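PDB 2GU1: peptidoglycan DD-endopeptidase ShyB from Vibrio cholerae, which cleaves peptide cross-links between peptidoglycan strands as a zinc-dependent endopeptidase, probably letting new glycans be inserted as the cell wall expands. Local coordinates for residues D16-I21 / S30-I35; L25-S30 / L54-D59. All coordinates share one frame; numbering follows the deposited sequence.

Contact 1: D16-I21 / S30-I35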
ATOM      1  N   ASP A  16       4.324  15.377  10.471  1.00 26.96           N
ATOM      2  CA  ASP A  16       5.079  15.818   9.293  1.00 25.66           C
ATOM      3  C   ASP A  16       4.519  15.332   7.960  1.00 26.54           C
ATOM      4  O   ASP A  16       3.969  14.235   7.863  1.00 26.61           O
ATOM      5  CB  ASP A  16       6.539  15.329   9.339  1.00 21.72           C
ATOM      6  CG  ASP A  16       7.371  16.019  10.398  1.00 22.11           C
ATOM      7  OD1 ASP A  16       7.035  17.155  10.804  1.00 21.24           O
ATOM      8  OD2 ASP A  16       8.387  15.420  10.803  1.00 23.20           O
ATOM      9  N   THR A  17       4.673  16.167   6.938  1.00 27.10           N
ATOM     10  CA  THR A  17       4.286  15.827   5.568  1.00 25.65           C
ATOM     11  C   THR A  17       5.519  16.270   4.795  1.00 25.63           C
ATOM     12  O   THR A  17       6.299  17.094   5.295  1.00 22.20           O
ATOM     13  CB  THR A  17       3.078  16.637   5.032  1.00 26.17           C
ATOM     14  OG1 THR A  17       3.386  18.036   5.065  1.00 25.23           O
ATOM     15  CG2 THR A  17       1.821  16.342   5.851  1.00 26.95           C
ATOM     16  N   LEU A  18       5.710  15.728   3.597  1.00 23.68           N
ATOM     17  CA  LEU A  18       6.862  16.102   2.788  1.00 23.70           C
ATOM     18  C   LEU A  18       6.895  17.614   2.606  1.00 22.50           C
ATOM     19  O   LEU A  18       7.950  18.230   2.698  1.00 22.57           O
ATOM     20  CB  LEU A  18       6.805  15.407   1.423  1.00 26.66           C
ATOM     21  CG  LEU A  18       8.043  15.485   0.515  1.00 29.73           C
ATOM     22  CD1 LEU A  18       8.213  16.870  -0.030  1.00 31.26           C
ATOM     23  CD2 LEU A  18       9.274  15.059   1.287  1.00 31.36           C
ATOM     24  N   SER A  19       5.739  18.221   2.363  1.00 22.79           N
ATOM     25  CA  SER A  19       5.698  19.661   2.164  1.00 22.45           C
ATOM     26  C   SER A  19       6.089  20.434   3.429  1.00 23.28           C
ATOM     27  O   SER A  19       6.717  21.487   3.342  1.00 23.31           O
ATOM     28  CB  SER A  19       4.306  20.099   1.681  1.00 28.24           C
ATOM     29  OG  SER A  19       3.374  20.169   2.752  1.00 31.12           O
ATOM     30  N   GLY A  20       5.717  19.915   4.596  1.00 20.82           N
ATOM     31  CA  GLY A  20       6.056  20.584   5.844  1.00 20.01           C
ATOM     32  C   GLY A  20       7.543  20.480   6.136  1.00 21.67           C
ATOM     33  O   GLY A  20       8.163  21.433   6.620  1.00 21.17           O
ATOM     34  N   ILE A  21       8.118  19.318   5.842  1.00 18.95           N
ATOM     35  CA  ILE A  21       9.541  19.095   6.059  1.00 19.26           C
ATOM     36  C   ILE A  21      10.353  20.006   5.143  1.00 19.51           C
ATOM     37  O   ILE A  21      11.326  20.618   5.576  1.00 19.03           O
ATOM     38  CB  ILE A  21       9.912  17.627   5.800  1.00 19.24           C
ATOM     39  CG1 ILE A  21       9.293  16.755   6.890  1.00 15.41           C
ATOM     40  CG2 ILE A  21      11.439  17.454   5.769  1.00 16.39           C
ATOM     41  CD1 ILE A  21       9.390  15.268   6.624  1.00 19.85           C
ATOM     42  N   SER A  30       9.303  25.646  -5.698  1.00 26.26           N
ATOM     43  CA  SER A  30       9.530  25.113  -7.037  1.00 25.54           C
ATOM     44  C   SER A  30      10.174  23.734  -7.011  1.00 24.21           C
ATOM     45  O   SER A  30       9.875  22.885  -7.857  1.00 23.63           O
ATOM     46  CB  SER A  30      10.420  26.071  -7.824  1.00 24.29           C
ATOM     47  OG  SER A  30      11.678  26.175  -7.190  1.00 27.28           O
ATOM     48  N   ILE A  31      11.050  23.509  -6.037  1.00 23.42           N
ATOM     49  CA  ILE A  31      11.742  22.234  -5.902  1.00 24.06           C
ATOM     50  C   ILE A  31      10.793  21.205  -5.303  1.00 22.73           C
ATOM     51  O   ILE A  31      10.820  20.031  -5.662  1.00 22.95           O
ATOM     52  CB  ILE A  31      12.990  22.371  -5.009  1.00 25.33           C
ATOM     53  CG1 ILE A  31      13.991  23.337  -5.660  1.00 26.93           C
ATOM     54  CG2 ILE A  31      13.600  21.003  -4.749  1.00 25.16           C
ATOM     55  CD1 ILE A  31      14.432  22.955  -7.059  1.00 30.66           C
ATOM     56  N   LEU A  32       9.955  21.649  -4.377  1.00 25.13           N
ATOM     57  CA  LEU A  32       8.971  20.749  -3.792  1.00 22.71           C
ATOM     58  C   LEU A  32       8.119  20.197  -4.951  1.00 22.81           C
ATOM     59  O   LEU A  32       7.874  18.998  -5.041  1.00 22.66           O
ATOM     60  CB  LEU A  32       8.083  21.516  -2.814  1.00 24.38           C
ATOM     61  CG  LEU A  32       6.840  20.761  -2.360  1.00 22.79           C
ATOM     62  CD1 LEU A  32       7.251  19.426  -1.790  1.00 27.92           C
ATOM     63  CD2 LEU A  32       6.080  21.594  -1.331  1.00 28.25           C
ATOM     64  N   GLN A  33       7.693  21.085  -5.846  1.00 22.47           N
ATOM     65  CA  GLN A  33       6.869  20.684  -6.994  1.00 22.79           C
ATOM     66  C   GLN A  33       7.541  19.678  -7.935  1.00 23.20           C
ATOM     67  O   GLN A  33       6.870  18.834  -8.536  1.00 22.42           O
ATOM     68  CB  GLN A  33       6.431  21.918  -7.800  1.00 23.33           C
ATOM     69  CG  GLN A  33       5.461  22.831  -7.061  1.00 26.98           C
ATOM     70  CD  GLN A  33       4.547  22.049  -6.138  1.00 31.49           C
ATOM     71  OE1 GLN A  33       4.789  21.964  -4.933  1.00 36.02           O
ATOM     72  NE2 GLN A  33       3.506  21.448  -6.703  1.00 27.42           N
ATOM     73  N   LYS A  34       8.859  19.762  -8.076  1.00 24.94           N
ATOM     74  CA  LYS A  34       9.556  18.821  -8.946  1.00 26.33           C
ATOM     75  C   LYS A  34       9.577  17.429  -8.315  1.00 27.34           C
ATOM     76  O   LYS A  34       9.538  16.409  -9.021  1.00 27.39           O
ATOM     77  CB  LYS A  34      10.987  19.293  -9.232  1.00 27.95           C
ATOM     78  CG  LYS A  34      11.070  20.550 -10.103  1.00 30.71           C
ATOM     79  CD  LYS A  34      10.139  20.456 -11.324  1.00 36.25           C
ATOM     80  CE  LYS A  34      10.377  19.185 -12.153  1.00 39.48           C
ATOM     81  NZ  LYS A  34       9.279  18.918 -13.143  1.00 39.53           N
ATOM     82  N   ILE A  35       9.648  17.389  -6.985  1.00 24.72           N
ATOM     83  CA  ILE A  35       9.655  16.122  -6.258  1.00 23.74           C
ATOM     84  C   ILE A  35       8.256  15.502  -6.329  1.00 22.90           C
ATOM     85  O   ILE A  35       8.107  14.310  -6.582  1.00 22.71           O
ATOM     86  CB  ILE A  35      10.064  16.340  -4.782  1.00 24.20           C
ATOM     87  CG1 ILE A  35      11.538  16.766  -4.715  1.00 25.91           C
ATOM     88  CG2 ILE A  35       9.816  15.083  -3.965  1.00 23.85           C
ATOM     89  CD1 ILE A  35      12.504  15.776  -5.339  1.00 24.47           C
TER
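Leu18 and Leu32 meet methyl to methyl between two consecutive helices, 18-24 and 29-38. Their CD1 atoms lie 3.2 Å apart, closer than a normal van der Waals contact, and the two side chains slide past each other in opposite directions. In Leu18, chi1 of -170° sets CG opposite the backbone N and sends the branched end across to the second helix; Leu32 uses the same first torsion well to reach back. Leucine suits both places, being long enough to span the gap and offering two methyls at its end. Both are buried: Leu32 also rests on Phe22 of the first helix, while Leu18 links the helix pair to the sheet through Leu54 on strand 53-58.

The exposed flank is looser. There Leu32 CD2 approaches Ser19 CB at 3.8 Å; the small side chain of Ser19 is consistent with the 6.9 Å between the CA atoms of Ser19 and Leu32, and its hydroxyl suits the exposed position. Just before the helix, solvent-exposed Thr17 acts as N-cap: its OG1 accepts from Gly20 N at 3.0 Å, with an angle of 149° at the hydrogen, occupying an amide of the first turn. The chemistry divides accordingly: a polar side chain caps the start of the helix at the surface, whereas the helix pairing itself relies on apolar packing and carries no directional bonds.

Contact 2: L25-S30 / L54-D59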
ATOM      1  N   LEU A  25      13.029  22.856   6.285  1.00 24.11           N
ATOM      2  CA  LEU A  25      14.420  22.682   5.881  1.00 22.95           C
ATOM      3  C   LEU A  25      14.867  23.725   4.851  1.00 21.60           C
ATOM      4  O   LEU A  25      15.976  23.664   4.328  1.00 21.00           O
ATOM      5  CB  LEU A  25      14.650  21.261   5.346  1.00 21.46           C
ATOM      6  CG  LEU A  25      14.521  20.162   6.410  1.00 21.93           C
ATOM      7  CD1 LEU A  25      14.848  18.792   5.811  1.00 19.19           C
ATOM      8  CD2 LEU A  25      15.476  20.472   7.581  1.00 23.44           C
ATOM      9  N   GLY A  26      13.992  24.678   4.557  1.00 21.54           N
ATOM     10  CA  GLY A  26      14.341  25.735   3.619  1.00 22.94           C
ATOM     11  C   GLY A  26      14.343  25.434   2.128  1.00 24.61           C
ATOM     12  O   GLY A  26      14.849  26.236   1.339  1.00 24.34           O
ATOM     13  N   VAL A  27      13.792  24.297   1.721  1.00 22.58           N
ATOM     14  CA  VAL A  27      13.752  23.955   0.293  1.00 23.14           C
ATOM     15  C   VAL A  27      12.690  24.815  -0.403  1.00 24.24           C
ATOM     16  O   VAL A  27      11.585  24.991   0.121  1.00 21.75           O
ATOM     17  CB  VAL A  27      13.405  22.462   0.101  1.00 23.98           C
ATOM     18  CG1 VAL A  27      13.343  22.117  -1.388  1.00 23.74           C
ATOM     19  CG2 VAL A  27      14.435  21.601   0.815  1.00 25.90           C
ATOM     20  N   PRO A  28      13.012  25.365  -1.590  1.00 25.10           N
ATOM     21  CA  PRO A  28      12.074  26.208  -2.340  1.00 25.85           C
ATOM     22  C   PRO A  28      10.823  25.468  -2.817  1.00 25.61           C
ATOM     23  O   PRO A  28      10.847  24.263  -3.055  1.00 24.49           O
ATOM     24  CB  PRO A  28      12.917  26.708  -3.518  1.00 27.31           C
ATOM     25  CG  PRO A  28      14.326  26.643  -2.996  1.00 27.68           C
ATOM     26  CD  PRO A  28      14.327  25.337  -2.254  1.00 25.59           C
ATOM     27  N   TYR A  29       9.736  26.214  -2.960  1.00 25.67           N
ATOM     28  CA  TYR A  29       8.471  25.661  -3.420  1.00 27.24           C
ATOM     29  C   TYR A  29       8.640  24.963  -4.771  1.00 26.70           C
ATOM     30  O   TYR A  29       8.184  23.839  -4.970  1.00 25.66           O
ATOM     31  CB  TYR A  29       7.448  26.784  -3.553  1.00 27.95           C
ATOM     32  CG  TYR A  29       6.115  26.341  -4.113  1.00 34.06           C
ATOM     33  CD1 TYR A  29       5.191  25.666  -3.318  1.00 34.49           C
ATOM     34  CD2 TYR A  29       5.775  26.606  -5.440  1.00 34.17           C
ATOM     35  CE1 TYR A  29       3.954  25.266  -3.831  1.00 38.63           C
ATOM     36  CE2 TYR A  29       4.542  26.209  -5.965  1.00 37.54           C
ATOM     37  CZ  TYR A  29       3.637  25.542  -5.152  1.00 36.09           C
ATOM     38  OH  TYR A  29       2.418  25.163  -5.659  1.00 39.52           O
ATOM     39  N   SER A  30       9.303  25.646  -5.698  1.00 26.26           N
ATOM     40  CA  SER A  30       9.530  25.113  -7.037  1.00 25.54           C
ATOM     41  C   SER A  30      10.174  23.734  -7.011  1.00 24.21           C
ATOM     42  O   SER A  30       9.875  22.885  -7.857  1.00 23.63           O
ATOM     43  CB  SER A  30      10.420  26.071  -7.824  1.00 24.29           C
ATOM     44  OG  SER A  30      11.678  26.175  -7.190  1.00 27.28           O
ATOM     45  N   LEU A  54      14.521  10.984   6.103  1.00 29.05           N
ATOM     46  CA  LEU A  54      14.726  11.624   4.818  1.00 30.92           C
ATOM     47  C   LEU A  54      16.161  12.134   4.851  1.00 31.88           C
ATOM     48  O   LEU A  54      16.631  12.658   5.864  1.00 33.70           O
ATOM     49  CB  LEU A  54      13.753  12.788   4.614  1.00 29.87           C
ATOM     50  CG  LEU A  54      12.268  12.475   4.414  1.00 30.06           C
ATOM     51  CD1 LEU A  54      11.488  13.778   4.245  1.00 28.57           C
ATOM     52  CD2 LEU A  54      12.078  11.589   3.193  1.00 29.54           C
ATOM     53  N   GLU A  55      16.873  11.951   3.753  1.00 31.50           N
ATOM     54  CA  GLU A  55      18.253  12.402   3.677  1.00 29.04           C
ATOM     55  C   GLU A  55      18.311  13.386   2.514  1.00 26.66           C
ATOM     56  O   GLU A  55      17.990  13.018   1.387  1.00 23.20           O
ATOM     57  CB  GLU A  55      19.158  11.192   3.435  1.00 32.70           C
ATOM     58  CG  GLU A  55      20.647  11.460   3.450  1.00 36.12           C
ATOM     59  CD  GLU A  55      21.453  10.170   3.553  1.00 39.45           C
ATOM     60  OE1 GLU A  55      20.987   9.129   3.042  1.00 38.45           O
ATOM     61  OE2 GLU A  55      22.557  10.194   4.137  1.00 41.90           O
ATOM     62  N   LEU A  56      18.667  14.639   2.795  1.00 26.22           N
ATOM     63  CA  LEU A  56      18.753  15.653   1.745  1.00 28.59           C
ATOM     64  C   LEU A  56      20.218  15.940   1.425  1.00 31.24           C
ATOM     65  O   LEU A  56      21.015  16.208   2.325  1.00 30.51           O
ATOM     66  CB  LEU A  56      18.081  16.971   2.170  1.00 27.54           C
ATOM     67  CG  LEU A  56      16.708  17.069   2.849  1.00 30.60           C
ATOM     68  CD1 LEU A  56      15.986  18.313   2.312  1.00 29.04           C
ATOM     69  CD2 LEU A  56      15.884  15.833   2.611  1.00 28.54           C
ATOM     70  N   MET A  57      20.571  15.883   0.145  1.00 33.72           N
ATOM     71  CA  MET A  57      21.935  16.157  -0.288  1.00 37.17           C
ATOM     72  C   MET A  57      21.928  17.514  -0.993  1.00 38.32           C
ATOM     73  O   MET A  57      21.285  17.672  -2.036  1.00 35.96           O
ATOM     74  CB  MET A  57      22.409  15.081  -1.266  1.00 39.14           C
ATOM     75  CG  MET A  57      22.062  13.671  -0.842  1.00 44.20           C
ATOM     76  SD  MET A  57      22.950  13.121   0.616  1.00 48.28           S
ATOM     77  CE  MET A  57      23.427  11.449   0.091  1.00 47.48           C
ATOM     78  N   MET A  58      22.637  18.485  -0.423  1.00 39.35           N
ATOM     79  CA  MET A  58      22.707  19.832  -0.995  1.00 40.46           C
ATOM     80  C   MET A  58      24.034  20.046  -1.722  1.00 41.39           C
ATOM     81  O   MET A  58      25.067  19.532  -1.294  1.00 41.11           O
ATOM     82  CB  MET A  58      22.578  20.890   0.105  1.00 41.35           C
ATOM     83  CG  MET A  58      21.557  20.573   1.183  1.00 41.56           C
ATOM     84  SD  MET A  58      19.928  20.266   0.517  1.00 42.82           S
ATOM     85  CE  MET A  58      19.353  21.936   0.239  1.00 42.13           C
ATOM     86  N   ASP A  59      24.006  20.816  -2.808  1.00 42.29           N
ATOM     87  CA  ASP A  59      25.219  21.089  -3.580  1.00 45.24           C
ATOM     88  C   ASP A  59      25.966  22.320  -3.063  1.00 47.99           C
ATOM     89  O   ASP A  59      25.642  22.850  -1.996  1.00 48.51           O
ATOM     90  CB  ASP A  59      24.883  21.282  -5.063  1.00 43.13           C
ATOM     91  CG  ASP A  59      23.853  22.374  -5.295  1.00 42.80           C
ATOM     92  OD1 ASP A  59      23.878  23.393  -4.577  1.00 41.92           O
ATOM     93  OD2 ASP A  59      23.022  22.221  -6.213  1.00 44.11           O
TER
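This is a small apolar contact in which Leu25 and Val27, from the link between helices 18-24 and 29-38, pack on Leu56 of strand 53-58. The strand residue takes both partners on one branch: Leu25 CD1 comes within 3.7 Å of Leu56 CD1, and Val27 CG2 lies 3.9 Å from that same Leu56 CD1. Leu25 also touches farther back along the branch, its CD1 being 3.9 Å from Leu56 CG. Both side chains cross that of Leu56 obliquely. In Val27, chi1 of 179° puts CG1 opposite the backbone N and leaves CG2 beside the N; branching at CB thus turns a methyl, CG2, to Leu56, and valine suits this buried, apolar place.

Between them Gly26 turns the chain in a Schellman motif, with a positive phi of 77° that glycine adopts easily. Leu25 and Val27 both point toward the strand, which the turn probably helps. Pro28, at the N-cap position, then leads into helix 29-38. On the sheet side, Ile8 of the neighbouring strand and Leu64 and Leu67 of strand 64-70 also touch Leu56, making it a buried residue of the inner face, while the preceding residue, Glu55, has its OE1 hydrogen-bonded to His70. Strand 8-11, two helices and an antiparallel strand 53-58 follow one another here in the beta-alpha-alpha-beta order of LysM folds, consistent with a LysM-like domain.

Overall arrangement
Both contacts belong to the LysM-like domain, away from the catalytic zinc site, and their centres are 8 Å apart. Contact 1 joins helix to helix; contact 2 fastens the turn between those helices to the sheet. Contact 1 uses helix 29-38 itself, contact 2 the link that leads into it, and they meet directly where Ile21 CD1 packs on Leu54 CD1 at 3.5 Å. Each is largely buried and apolar, but their edges differ: contact 1 runs out to an exposed serine beside a capped helix start, whereas contact 2 ends at the partly exposed Leu25. Aliphatic side chains make up contact 2 and the tight part of contact 1, while the residues that shape the chain, Thr17 and Gly26, sit at the helix ends.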